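Local coordinates for protein putative transcription regulator (Lactobacillus plantarum WCFS1, PDB 3COL) that probably binds DNA as a TetR-family transcription regulator, through a helix-turn-helix in its N-terminal region, at residues Asn10-Ile22 and Lys35-Val47. Residues are numbered along the deposited sequence; the frame is centred on the assembly and turned at random. Where two conformers were deposited one is given.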
loop_
_atom_site.group_PDB
_atom_site.type_symbol
_atom_site.label_atom_id
_atom_site.label_comp_id
_atom_site.label_asym_id
_atom_site.label_seq_id
_atom_site.Cartn_x
_atom_site.Cartn_y
_atom_site.Cartn_z
ATOM N N ASN A 10 -25.845 13.584 12.667
ATOM C CA ASN A 10 -25.210 14.895 12.300
ATOM C C ASN A 10 -24.923 14.981 10.796
ATOM O O ASN A 10 -24.404 14.021 10.194
ATOM C CB ASN A 10 -23.933 15.108 13.111
ATOM N N LYS A 11 -25.244 16.122 10.194
ATOM C CA LYS A 11 -25.146 16.266 8.744
ATOM C C LYS A 11 -23.720 16.094 8.236
ATOM O O LYS A 11 -23.489 15.399 7.244
ATOM C CB LYS A 11 -25.688 17.617 8.294
ATOM C CG LYS A 11 -26.403 17.555 6.972
ATOM C CD LYS A 11 -27.810 16.994 7.142
ATOM C CE LYS A 11 -28.810 18.105 7.369
ATOM N NZ LYS A 11 -30.128 17.787 6.762
ATOM N N GLN A 12 -22.776 16.736 8.923
ATOM C CA GLN A 12 -21.358 16.682 8.555
ATOM C C GLN A 12 -20.907 15.240 8.493
ATOM O O GLN A 12 -20.314 14.821 7.513
ATOM C CB GLN A 12 -20.520 17.438 9.586
ATOM C CG GLN A 12 -19.033 17.491 9.268
ATOM C CD GLN A 12 -18.222 18.247 10.326
ATOM O OE1 GLN A 12 -18.517 18.186 11.523
ATOM N NE2 GLN A 12 -17.209 18.989 9.872
ATOM N N VAL A 13 -21.217 14.483 9.543
ATOM C CA VAL A 13 -20.857 13.074 9.618
ATOM C C VAL A 13 -21.489 12.264 8.478
ATOM O O VAL A 13 -20.801 11.475 7.835
ATOM C CB VAL A 13 -21.229 12.506 10.973
ATOM C CG1 VAL A 13 -21.087 10.979 11.005
ATOM C CG2 VAL A 13 -20.359 13.177 12.052
ATOM N N LYS A 14 -22.788 12.462 8.236
ATOM C CA LYS A 14 -23.471 11.849 7.085
ATOM C C LYS A 14 -22.771 12.170 5.775
ATOM O O LYS A 14 -22.618 11.297 4.907
ATOM C CB LYS A 14 -24.935 12.304 6.995
ATOM C CG LYS A 14 -25.840 11.687 8.071
ATOM C CD LYS A 14 -26.002 10.183 7.819
ATOM C CE LYS A 14 -26.412 9.395 9.069
ATOM N NZ LYS A 14 -26.803 8.000 8.697
ATOM N N ILE A 15 -22.349 13.419 5.633
ATOM C CA ILE A 15 -21.588 13.819 4.441
ATOM C C ILE A 15 -20.215 13.164 4.320
ATOM O O ILE A 15 -19.860 12.652 3.253
ATOM C CB ILE A 15 -21.494 15.346 4.322
ATOM C CG1 ILE A 15 -22.887 15.932 3.983
ATOM C CG2 ILE A 15 -20.522 15.697 3.234
ATOM C CD1 ILE A 15 -23.042 17.395 4.313
ATOM N N GLN A 16 -19.442 13.163 5.411
ATOM C CA GLN A 16 -18.167 12.480 5.422
ATOM C C GLN A 16 -18.296 10.967 5.150
ATOM O O GLN A 16 -17.504 10.393 4.408
ATOM C CB GLN A 16 -17.499 12.701 6.770
ATOM C CG GLN A 16 -17.087 14.139 7.038
ATOM C CD GLN A 16 -16.557 14.302 8.458
ATOM O OE1 GLN A 16 -17.188 13.886 9.415
ATOM N NE2 GLN A 16 -15.389 14.885 8.585
ATOM N N ASP A 17 -19.303 10.330 5.742
ATOM C CA ASP A 17 -19.555 8.906 5.476
ATOM C C ASP A 17 -19.833 8.671 3.999
ATOM O O ASP A 17 -19.324 7.713 3.419
ATOM C CB ASP A 17 -20.713 8.389 6.311
ATOM C CG ASP A 17 -20.345 8.203 7.758
ATOM O OD1 ASP A 17 -19.136 8.327 8.109
ATOM O OD2 ASP A 17 -21.262 7.903 8.545
ATOM N N ALA A 18 -20.638 9.543 3.398
ATOM C CA ALA A 18 -20.917 9.470 1.945
ATOM C C ALA A 18 -19.647 9.610 1.056
ATOM O O ALA A 18 -19.441 8.829 0.137
ATOM C CB ALA A 18 -21.922 10.517 1.574
ATOM N N VAL A 19 -18.803 10.608 1.343
ATOM C CA VAL A 19 -17.504 10.782 0.655
ATOM C C VAL A 19 -16.663 9.517 0.791
ATOM O O VAL A 19 -16.067 9.071 -0.181
ATOM C CB VAL A 19 -16.707 12.018 1.212
ATOM C CG1 VAL A 19 -15.287 12.140 0.593
ATOM C CG2 VAL A 19 -17.500 13.324 0.982
ATOM N N ALA A 20 -16.603 8.945 1.999
ATOM C CA ALA A 20 -15.751 7.808 2.256
ATOM C C ALA A 20 -16.206 6.581 1.444
ATOM O O ALA A 20 -15.369 5.842 0.899
ATOM C CB ALA A 20 -15.687 7.519 3.757
ATOM N N ALA A 21 -17.526 6.385 1.346
ATOM C CA ALA A 21 -18.109 5.320 0.513
ATOM C C ALA A 21 -17.776 5.459 -0.962
ATOM O O ALA A 21 -17.443 4.491 -1.620
ATOM C CB ALA A 21 -19.649 5.241 0.711
ATOM N N ILE A 22 -17.911 6.667 -1.489
ATOM C CA ILE A 22 -17.552 6.957 -2.888
ATOM C C ILE A 22 -16.061 6.677 -3.154
ATOM O O ILE A 22 -15.693 6.017 -4.143
ATOM C CB ILE A 22 -17.901 8.438 -3.267
ATOM C CG1 ILE A 22 -19.420 8.659 -3.239
ATOM C CG2 ILE A 22 -17.315 8.797 -4.648
ATOM C CD1 ILE A 22 -19.825 10.158 -3.231
ATOM N N LYS A 35 -22.965 13.979 -6.290
ATOM C CA LYS A 35 -22.997 12.571 -5.897
ATOM C C LYS A 35 -23.133 12.446 -4.365
ATOM O O LYS A 35 -23.895 11.602 -3.852
ATOM C CB LYS A 35 -21.720 11.891 -6.397
ATOM C CG LYS A 35 -21.894 10.454 -6.847
ATOM C CD LYS A 35 -20.536 9.825 -7.214
ATOM C CE LYS A 35 -20.209 10.050 -8.691
ATOM N NZ LYS A 35 -18.958 9.303 -9.063
ATOM N N VAL A 36 -22.416 13.281 -3.629
ATOM C CA VAL A 36 -22.457 13.230 -2.156
ATOM C C VAL A 36 -23.865 13.569 -1.676
ATOM O O VAL A 36 -24.434 12.865 -0.841
ATOM C CB VAL A 36 -21.346 14.162 -1.508
ATOM C CG1 VAL A 36 -21.651 14.517 -0.024
ATOM C CG2 VAL A 36 -20.000 13.519 -1.639
ATOM N N ALA A 37 -24.440 14.630 -2.235
ATOM C CA ALA A 37 -25.768 15.079 -1.876
ATOM C C ALA A 37 -26.823 14.009 -2.153
ATOM O O ALA A 37 -27.715 13.821 -1.340
ATOM C CB ALA A 37 -26.105 16.384 -2.603
ATOM N N LYS A 38 -26.721 13.327 -3.301
ATOM C CA LYS A 38 -27.645 12.253 -3.664
ATOM C C LYS A 38 -27.571 11.077 -2.672
ATOM O O LYS A 38 -28.590 10.556 -2.235
ATOM C CB LYS A 38 -27.392 11.782 -5.110
ATOM N N ARG A 39 -26.357 10.704 -2.280
ATOM C CA ARG A 39 -26.162 9.672 -1.272
ATOM C C ARG A 39 -26.762 10.001 0.110
ATOM O O ARG A 39 -27.382 9.139 0.742
ATOM C CB ARG A 39 -24.678 9.354 -1.119
ATOM C CG ARG A 39 -24.190 8.307 -2.093
ATOM C CD ARG A 39 -22.702 8.064 -1.889
ATOM N NE ARG A 39 -22.224 6.960 -2.718
ATOM C CZ ARG A 39 -22.215 5.682 -2.353
ATOM N NH1 ARG A 39 -22.677 5.301 -1.162
ATOM N NH2 ARG A 39 -21.737 4.786 -3.199
ATOM N N VAL A 40 -26.564 11.235 0.563
ATOM C CA VAL A 40 -27.043 11.668 1.868
ATOM C C VAL A 40 -28.552 11.913 1.826
ATOM O O VAL A 40 -29.224 11.738 2.835
ATOM C CB VAL A 40 -26.258 12.904 2.412
ATOM C CG1 VAL A 40 -26.789 13.347 3.771
ATOM C CG2 VAL A 40 -24.778 12.561 2.560
ATOM N N GLY A 41 -29.075 12.287 0.657
ATOM C CA GLY A 41 -30.473 12.606 0.516
ATOM C C GLY A 41 -30.814 14.054 0.820
ATOM O O GLY A 41 -31.943 14.358 1.235
ATOM N N ILE A 42 -29.855 14.952 0.593
ATOM C CA ILE A 42 -30.080 16.378 0.796
ATOM C C ILE A 42 -29.762 17.170 -0.474
ATOM O O ILE A 42 -29.155 16.637 -1.401
ATOM C CB ILE A 42 -29.230 16.933 1.988
ATOM C CG1 ILE A 42 -27.719 16.659 1.777
ATOM C CG2 ILE A 42 -29.719 16.360 3.322
ATOM C CD1 ILE A 42 -26.821 17.095 2.974
ATOM N N ALA A 43 -30.153 18.443 -0.498
ATOM C CA ALA A 43 -29.792 19.387 -1.566
ATOM C C ALA A 43 -28.286 19.669 -1.608
ATOM O O ALA A 43 -27.606 19.591 -0.576
ATOM C CB ALA A 43 -30.550 20.697 -1.381
ATOM N N GLN A 44 -27.770 20.004 -2.795
ATOM C CA GLN A 44 -26.341 20.364 -2.926
ATOM C C GLN A 44 -25.990 21.609 -2.109
ATOM O O GLN A 44 -24.889 21.698 -1.521
ATOM C CB GLN A 44 -25.979 20.595 -4.381
ATOM C CG GLN A 44 -26.051 19.330 -5.210
ATOM C CD GLN A 44 -25.884 19.610 -6.678
ATOM O OE1 GLN A 44 -26.537 18.994 -7.518
ATOM N NE2 GLN A 44 -25.006 20.553 -7.001
ATOM N N SER A 45 -26.943 22.541 -2.073
ATOM C CA SER A 45 -26.861 23.747 -1.262
ATOM C C SER A 45 -26.611 23.406 0.204
ATOM O O SER A 45 -25.883 24.129 0.876
ATOM C CB SER A 45 -28.147 24.573 -1.390
ATOM O OG SER A 45 -29.249 23.977 -0.716
ATOM N N ASN A 46 -27.227 22.314 0.679
ATOM C CA ASN A 46 -27.016 21.844 2.039
ATOM C C ASN A 46 -25.562 21.391 2.236
ATOM O O ASN A 46 -24.975 21.586 3.309
ATOM C CB ASN A 46 -27.970 20.686 2.371
ATOM C CG ASN A 46 -28.357 20.628 3.876
ATOM O OD1 ASN A 46 -29.359 20.007 4.246
ATOM N ND2 ASN A 46 -27.562 21.268 4.730
ATOM N N VAL A 47 -24.996 20.786 1.196
ATOM C CA VAL A 47 -23.630 20.269 1.258
ATOM C C VAL A 47 -22.689 21.467 1.240
ATOM O O VAL A 47 -21.681 21.500 1.957
ATOM C CB VAL A 47 -23.321 19.227 0.110
ATOM C CG1 VAL A 47 -21.830 18.843 0.078
ATOM C CG2 VAL A 47 -24.178 17.956 0.255
#
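V36 plugs into helix 11-22 as a knob into a hole, its side chain ringed by I15, A18, V19 and I22. Its two methyls divide the work: CG1, anti to the backbone N (chi1 160°), meets I15 CG2 at 3.6 Å, while CG2 lies 3.6 Å from V19 CG2 and also touches I22 CD1. One turn on, V40 presses CG2 against A18 CB at 3.6 Å and against the carbonyl of K14, and its CG1 rests beside K14 CB. At A18, whose CA is nearest that of V36, the small side chain allows a close approach; the axes of helices 11-22 and 35-40 pass 9.0 Å apart, steeply inclined at 115°. Segment 35-47 spans the turn of the helix-turn-helix, between helices 33-40 and 44-48, of a TetR-type DNA-binding domain: the first helix ends at V40, G41, with positive phi, turns the chain away, and A37 O accepts from both G41 N and I42 N. A43, at the N-cap position, precedes helix 44-48, by family analogy the recognition helix. I15 reaches this turn as well, its CD1 lying 4.0 Å from I42 CD1 and near V47; I15 also touches F51 and L57 of helix 54-67. R39 and I22 run past each other in opposite directions, with R39 NE 3.3 Å from I22 CG1; the backbone N of I22 and A21 CB lie over one face of the guanidinium. I22 CD1 also touches the aliphatic part of K35, whose ammonium pairs with E26. Replacing I22 by alanine is likely to open a gap beside V36 CG2 and take away the apolar surface along which the R39 chain runs. At the N-terminal end K11 slides along I42, and in one of its two modelled conformers NZ makes a weak, doubtful hydrogen bond of 3.4 Å to N46 OD1.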